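Local structure of farnesyl pyrophosphate synthase (3ZOU) at residues Val137-Ala148 and Ala184-Leu195. The protein probably catalyses the magnesium-dependent condensation of geranyl diphosphate with isopentenyl diphosphate to give farnesyl diphosphate. Numbering follows the deposited sequence.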
ATOM      1  N   VAL A 137       9.165  -7.232  15.754  1.00 13.79           N
ATOM      2  CA  VAL A 137       7.711  -7.362  15.825  1.00 13.18           C
ATOM      3  C   VAL A 137       7.033  -6.398  14.843  1.00 13.66           C
ATOM      4  O   VAL A 137       6.122  -6.816  14.115  1.00 12.54           O
ATOM      5  CB  VAL A 137       7.140  -7.214  17.247  1.00 15.28           C
ATOM      6  CG1 VAL A 137       5.640  -7.222  17.231  1.00 16.19           C
ATOM      7  CG2 VAL A 137       7.688  -8.322  18.131  1.00 15.91           C
ATOM      8  N   CYS A 138       7.477  -5.148  14.801  1.00 12.73           N
ATOM      9  CA  CYS A 138       6.899  -4.214  13.804  1.00 12.58           C
ATOM     10  C   CYS A 138       7.077  -4.797  12.396  1.00 11.86           C
ATOM     11  O   CYS A 138       6.143  -4.745  11.597  1.00 11.35           O
ATOM     12  CB  CYS A 138       7.578  -2.877  13.868  1.00 12.69           C
ATOM     13  SG  CYS A 138       7.453  -1.998  15.454  1.00 14.42           S
ATOM     14  N   LEU A 139       8.220  -5.364  12.121  1.00 12.03           N
ATOM     15  CA  LEU A 139       8.489  -5.858  10.756  1.00 11.79           C
ATOM     16  C   LEU A 139       7.584  -7.060  10.426  1.00 13.03           C
ATOM     17  O   LEU A 139       7.077  -7.207   9.310  1.00 13.42           O
ATOM     18  CB  LEU A 139       9.947  -6.186  10.575  1.00 12.88           C
ATOM     19  CG  LEU A 139      10.836  -4.982  10.428  1.00 13.22           C
ATOM     20  CD1 LEU A 139      12.308  -5.355  10.544  1.00 14.17           C
ATOM     21  CD2 LEU A 139      10.649  -4.328   9.069  1.00 13.10           C
ATOM     22  N   GLU A 140       7.377  -7.921  11.422  1.00 13.27           N
ATOM     23  CA  GLU A 140       6.482  -9.066  11.254  1.00 14.19           C
ATOM     24  C   GLU A 140       5.037  -8.618  11.015  1.00 11.46           C
ATOM     25  O   GLU A 140       4.326  -9.183  10.156  1.00 11.93           O
ATOM     26  CB  GLU A 140       6.614 -10.066  12.453  1.00 15.22           C
ATOM     27  CG  GLU A 140       5.759 -11.277  12.265  1.00 19.26           C
ATOM     28  CD  GLU A 140       6.154 -12.218  11.132  1.00 22.77           C
ATOM     29  OE1 GLU A 140       7.241 -12.087  10.465  1.00 29.57           O
ATOM     30  OE2 GLU A 140       5.351 -13.143  10.823  1.00 27.61           O
ATOM     31  N   MET A 141       4.619  -7.600  11.724  1.00 10.16           N
ATOM     32  CA  MET A 141       3.256  -7.012  11.544  1.00  9.80           C
ATOM     33  C   MET A 141       3.111  -6.518  10.101  1.00  8.95           C
ATOM     34  O   MET A 141       2.100  -6.721   9.458  1.00  8.96           O
ATOM     35  CB  MET A 141       3.000  -5.863  12.559  1.00 10.68           C
ATOM     36  CG  MET A 141       2.913  -6.385  13.982  1.00 11.12           C
ATOM     37  SD  MET A 141       2.859  -5.053  15.175  1.00 13.98           S
ATOM     38  CE  MET A 141       1.154  -4.685  15.111  1.00 14.30           C
ATOM     39  N   LEU A 142       4.122  -5.818   9.647  1.00  9.39           N
ATOM     40  CA  LEU A 142       4.115  -5.250   8.266  1.00 10.18           C
ATOM     41  C   LEU A 142       4.132  -6.321   7.209  1.00 10.97           C
ATOM     42  O   LEU A 142       3.367  -6.239   6.272  1.00 11.45           O
ATOM     43  CB  LEU A 142       5.333  -4.391   8.082  1.00 10.94           C
ATOM     44  CG  LEU A 142       5.216  -3.075   8.718  1.00 12.46           C
ATOM     45  CD1 LEU A 142       6.547  -2.505   9.231  1.00 13.69           C
ATOM     46  CD2 LEU A 142       4.613  -2.099   7.721  1.00 12.17           C
ATOM     47  N   THR A 143       4.991  -7.335   7.391  1.00 10.41           N
ATOM     48  CA  THR A 143       5.012  -8.485   6.507  1.00 10.30           C
ATOM     49  C   THR A 143       3.657  -9.105   6.419  1.00 10.64           C
ATOM     50  O   THR A 143       3.099  -9.415   5.337  1.00 10.63           O
ATOM     51  CB  THR A 143       6.017  -9.526   7.029  1.00 11.73           C
ATOM     52  OG1 THR A 143       7.308  -9.035   6.773  1.00 13.70           O
ATOM     53  CG2 THR A 143       5.864 -10.864   6.326  1.00 13.66           C
ATOM     54  N   ARG A 144       3.060  -9.365   7.569  1.00 10.26           N
ATOM     55  CA  ARG A 144       1.790 -10.093   7.553  1.00 12.88           C
ATOM     56  C   ARG A 144       0.700  -9.261   6.934  1.00 12.08           C
ATOM     57  O   ARG A 144      -0.129  -9.753   6.164  1.00 10.69           O
ATOM     58  CB  ARG A 144       1.426 -10.508   8.974  1.00 16.74           C
ATOM     59  CG  ARG A 144       2.362 -11.606   9.494  1.00 24.18           C
ATOM     60  CD  ARG A 144       1.887 -12.942   8.954  1.00 33.46           C
ATOM     61  NE  ARG A 144       2.750 -14.059   9.221  1.00 43.15           N
ATOM     62  CZ  ARG A 144       2.321 -15.322   9.171  1.00 44.16           C
ATOM     63  NH1 ARG A 144       1.023 -15.595   8.922  1.00 42.10           N
ATOM     64  NH2 ARG A 144       3.175 -16.299   9.420  1.00 47.83           N
ATOM     65  N   LEU A 145       0.662  -7.965   7.233  1.00 11.23           N
ATOM     66  CA  LEU A 145      -0.382  -7.129   6.660  1.00  9.97           C
ATOM     67  C   LEU A 145      -0.219  -7.005   5.114  1.00 10.01           C
ATOM     68  O   LEU A 145      -1.184  -7.025   4.391  1.00 10.28           O
ATOM     69  CB  LEU A 145      -0.404  -5.758   7.277  1.00 11.49           C
ATOM     70  CG  LEU A 145      -1.659  -4.963   6.837  1.00 13.40           C
ATOM     71  CD1 LEU A 145      -2.960  -5.662   7.130  1.00 14.72           C
ATOM     72  CD2 LEU A 145      -1.699  -3.590   7.492  1.00 16.87           C
ATOM     73  N   ALA A 146       1.014  -6.850   4.694  1.00  9.23           N
ATOM     74  CA  ALA A 146       1.266  -6.679   3.220  1.00  9.73           C
ATOM     75  C   ALA A 146       0.890  -7.934   2.496  1.00  9.85           C
ATOM     76  O   ALA A 146       0.284  -7.863   1.450  1.00  9.55           O
ATOM     77  CB  ALA A 146       2.711  -6.347   2.957  1.00 10.97           C
ATOM     78  N   ARG A 147       1.198  -9.097   3.069  1.00  9.60           N
ATOM     79  CA  ARG A 147       0.811 -10.368   2.428  1.00 11.15           C
ATOM     80  C   ARG A 147      -0.692 -10.567   2.436  1.00 10.94           C
ATOM     81  O   ARG A 147      -1.315 -10.953   1.424  1.00 12.21           O
ATOM     82  CB  ARG A 147       1.445 -11.562   3.100  1.00 13.04           C
ATOM     83  CG  ARG A 147       2.912 -11.658   3.046  1.00 20.90           C
ATOM     84  CD  ARG A 147       3.354 -12.933   3.808  1.00 25.79           C
ATOM     85  NE  ARG A 147       4.804 -13.170   3.748  1.00 32.04           N
ATOM     86  CZ  ARG A 147       5.506 -13.911   4.618  1.00 38.98           C
ATOM     87  NH1 ARG A 147       4.934 -14.488   5.677  1.00 44.10           N
ATOM     88  NH2 ARG A 147       6.814 -14.061   4.441  1.00 38.80           N
ATOM     89  N   ALA A 148      -1.310 -10.218   3.556  1.00  9.88           N
ATOM     90  CA  ALA A 148      -2.752 -10.374   3.641  1.00  9.50           C
ATOM     91  C   ALA A 148      -3.524  -9.424   2.781  1.00  9.74           C
ATOM     92  O   ALA A 148      -4.668  -9.728   2.376  1.00 10.85           O
ATOM     93  CB  ALA A 148      -3.196 -10.176   5.087  1.00  9.34           C
ATOM     94  N   ALA A 184      -8.251 -13.350   4.723  1.00  9.40           N
ATOM     95  CA  ALA A 184      -6.882 -12.982   4.924  1.00  9.02           C
ATOM     96  C   ALA A 184      -6.758 -11.807   5.909  1.00  8.95           C
ATOM     97  O   ALA A 184      -5.867 -11.810   6.752  1.00  9.59           O
ATOM     98  CB  ALA A 184      -6.208 -12.622   3.591  1.00 10.98           C
ATOM     99  N   LEU A 185      -7.576 -10.822   5.725  1.00  8.46           N
ATOM    100  CA  LEU A 185      -7.475  -9.594   6.515  1.00  8.78           C
ATOM    101  C   LEU A 185      -8.016  -9.865   7.928  1.00  8.54           C
ATOM    102  O   LEU A 185      -7.508  -9.246   8.883  1.00  8.76           O
ATOM    103  CB  LEU A 185      -8.127  -8.437   5.791  1.00  9.32           C
ATOM    104  CG  LEU A 185      -8.009  -7.096   6.491  1.00 10.18           C
ATOM    105  CD1 LEU A 185      -6.600  -6.634   6.650  1.00 11.59           C
ATOM    106  CD2 LEU A 185      -8.798  -6.031   5.683  1.00 10.13           C
ATOM    107  N   ILE A 186      -9.055 -10.701   8.043  1.00  8.56           N
ATOM    108  CA  ILE A 186      -9.534 -11.107   9.386  1.00  9.59           C
ATOM    109  C   ILE A 186      -8.419 -11.803  10.132  1.00  8.93           C
ATOM    110  O   ILE A 186      -8.122 -11.490  11.329  1.00 10.24           O
ATOM    111  CB  ILE A 186     -10.823 -11.925   9.258  1.00 10.30           C
ATOM    112  CG1 ILE A 186     -11.954 -10.985   8.879  1.00 11.25           C
ATOM    113  CG2 ILE A 186     -11.106 -12.713  10.535  1.00 10.10           C
ATOM    114  CD1 ILE A 186     -13.142 -11.693   8.340  1.00 15.69           C
ATOM    115  N   GLU A 187      -7.749 -12.721   9.486  1.00  8.73           N
ATOM    116  CA  GLU A 187      -6.649 -13.474  10.040  1.00  9.52           C
ATOM    117  C   GLU A 187      -5.519 -12.525  10.442  1.00  9.59           C
ATOM    118  O   GLU A 187      -4.913 -12.609  11.496  1.00 10.85           O
ATOM    119  CB  GLU A 187      -6.178 -14.654   9.158  1.00 11.29           C
ATOM    120  CG  GLU A 187      -7.253 -15.704   9.024  1.00 14.83           C
ATOM    121  CD  GLU A 187      -7.330 -16.454   7.714  1.00 21.35           C
ATOM    122  OE1 GLU A 187      -6.243 -16.693   7.167  1.00 24.72           O
ATOM    123  OE2 GLU A 187      -8.496 -16.812   7.304  1.00 21.25           O
ATOM    124  N   ALA A 188      -5.227 -11.555   9.593  1.00  8.76           N
ATOM    125  CA  ALA A 188      -4.173 -10.584   9.891  1.00  8.38           C
ATOM    126  C   ALA A 188      -4.505  -9.693  11.060  1.00  8.42           C
ATOM    127  O   ALA A 188      -3.624  -9.283  11.785  1.00  9.36           O
ATOM    128  CB  ALA A 188      -3.932  -9.690   8.617  1.00  8.69           C
ATOM    129  N   SER A 189      -5.785  -9.392  11.221  1.00  9.11           N
ATOM    130  CA  SER A 189      -6.210  -8.529  12.333  1.00  8.58           C
ATOM    131  C   SER A 189      -5.901  -9.251  13.657  1.00  9.88           C
ATOM    132  O   SER A 189      -5.345  -8.678  14.564  1.00  9.14           O
ATOM    133  CB  SER A 189      -7.708  -8.245  12.243  1.00  9.21           C
ATOM    134  OG  SER A 189      -7.968  -7.487  11.034  1.00  9.39           O
ATOM    135  N   VAL A 190      -6.305 -10.498  13.723  1.00  9.23           N
ATOM    136  CA  VAL A 190      -5.970 -11.338  14.889  1.00  9.22           C
ATOM    137  C   VAL A 190      -4.431 -11.494  15.091  1.00 10.45           C
ATOM    138  O   VAL A 190      -3.899 -11.359  16.199  1.00 10.01           O
ATOM    139  CB  VAL A 190      -6.684 -12.689  14.788  1.00 10.81           C
ATOM    140  CG1 VAL A 190      -6.125 -13.705  15.771  1.00 12.80           C
ATOM    141  CG2 VAL A 190      -8.184 -12.487  14.926  1.00 10.57           C
ATOM    142  N   ARG A 191      -3.696 -11.784  14.020  1.00  9.94           N
ATOM    143  CA  ARG A 191      -2.277 -12.003  14.100  1.00 10.10           C
ATOM    144  C   ARG A 191      -1.585 -10.716  14.576  1.00 10.36           C
ATOM    145  O   ARG A 191      -0.698 -10.773  15.436  1.00 11.11           O
ATOM    146  CB  ARG A 191      -1.695 -12.437  12.694  1.00 12.07           C
ATOM    147  CG  ARG A 191      -0.181 -12.520  12.642  1.00 14.09           C
ATOM    148  CD  ARG A 191       0.434 -13.461  13.641  1.00 16.44           C
ATOM    149  NE  ARG A 191      -0.093 -14.797  13.495  1.00 19.28           N
ATOM    150  CZ  ARG A 191       0.506 -15.821  12.862  1.00 22.73           C
ATOM    151  NH1 ARG A 191       1.737 -15.724  12.408  1.00 20.01           N
ATOM    152  NH2 ARG A 191      -0.128 -16.986  12.768  1.00 21.81           N
ATOM    153  N   LEU A 192      -1.961  -9.554  14.036  1.00  9.54           N
ATOM    154  CA  LEU A 192      -1.306  -8.310  14.408  1.00 10.39           C
ATOM    155  C   LEU A 192      -1.583  -7.954  15.873  1.00  9.75           C
ATOM    156  O   LEU A 192      -0.686  -7.475  16.545  1.00 10.37           O
ATOM    157  CB  LEU A 192      -1.741  -7.193  13.477  1.00 10.38           C
ATOM    158  CG  LEU A 192      -0.793  -6.942  12.320  1.00 11.25           C
ATOM    159  CD1 LEU A 192      -0.555  -8.138  11.440  1.00 11.53           C
ATOM    160  CD2 LEU A 192      -1.300  -5.763  11.490  1.00 12.00           C
ATOM    161  N   GLY A 193      -2.827  -8.157  16.300  1.00 10.43           N
ATOM    162  CA  GLY A 193      -3.127  -7.893  17.732  1.00 10.84           C
ATOM    163  C   GLY A 193      -2.333  -8.831  18.607  1.00 12.17           C
ATOM    164  O   GLY A 193      -1.789  -8.406  19.634  1.00 12.26           O
ATOM    165  N   ALA A 194      -2.197 -10.087  18.195  1.00 11.26           N
ATOM    166  CA  ALA A 194      -1.437 -11.076  18.963  1.00 10.74           C
ATOM    167  C   ALA A 194       0.021 -10.653  19.028  1.00 11.59           C
ATOM    168  O   ALA A 194       0.689 -10.717  20.041  1.00 13.25           O
ATOM    169  CB  ALA A 194      -1.592 -12.453  18.362  1.00 11.29           C
ATOM    170  N   LEU A 195       0.573 -10.167  17.900  1.00 10.28           N
ATOM    171  CA  LEU A 195       1.943  -9.732  17.909  1.00 10.60           C
ATOM    172  C   LEU A 195       2.152  -8.532  18.837  1.00 12.72           C
ATOM    173  O   LEU A 195       3.197  -8.425  19.458  1.00 13.11           O
ATOM    174  CB  LEU A 195       2.378  -9.419  16.433  1.00 11.01           C
ATOM    175  CG  LEU A 195       2.608 -10.637  15.533  1.00 10.97           C
ATOM    176  CD1 LEU A 195       2.634 -10.204  14.091  1.00 11.25           C
ATOM    177  CD2 LEU A 195       3.879 -11.405  15.907  1.00 12.23           C
TER
HETATM  178  O   HOH W   1       3.682 -13.691  12.669  1.00 20.85           O
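Leu-192 lays its branched end against the backbone of the facing helix, CD1 packing 3.6 Å from Met-141 O and also against Arg-144 CB. Met-141 returns the contact: its chain bends at chi3 (83°), bringing the terminal CE to 3.6 Å from Leu-192 O, while its CG lies beside CD1 of Leu-195. That leucine, one turn on, slides past Val-137 in the opposite direction and lies across the CG of Glu-140. At the Ala-148 end small residues let the backbones come close: Ala-148 CB sits 3.6 Å from Ala-188 CB, and Ala-148 O is close to the methyl of Ala-184. The CD1 methyls of Leu-145 and Leu-185 touch where the two side chains cross at a slant.

Along the partly exposed margin of this apolar seam two arginines meet. NH1 of Arg-191 stands 3.3 Å over the centre of the Arg-144 guanidinium, the two planes 40° apart. The like charges are probably eased by Glu-140, whose OE2 takes a salt-bridged hydrogen bond from Arg-144 NE (3.2 Å) and a second from a water that in turn accepts from Arg-191 NH1 at 2.8 Å, in the plane of that guanidinium.

The helices run nearly antiparallel, at 169° and 9.1 Å between axes, as neighbours in the helical bundle of the polyprenyl synthase fold. The side chain of Leu-185 lies about 7 Å from the bound geranyl diphosphate, so the seam joins two helices beside the substrate pocket. Helix 67-85 covers Met-141 and Leu-145, helices 47-58 and 202-227 flank the segment 184-195, and the second subunit packs on Leu-139, Leu-142, Thr-143 and Ala-146 of helix 135-149.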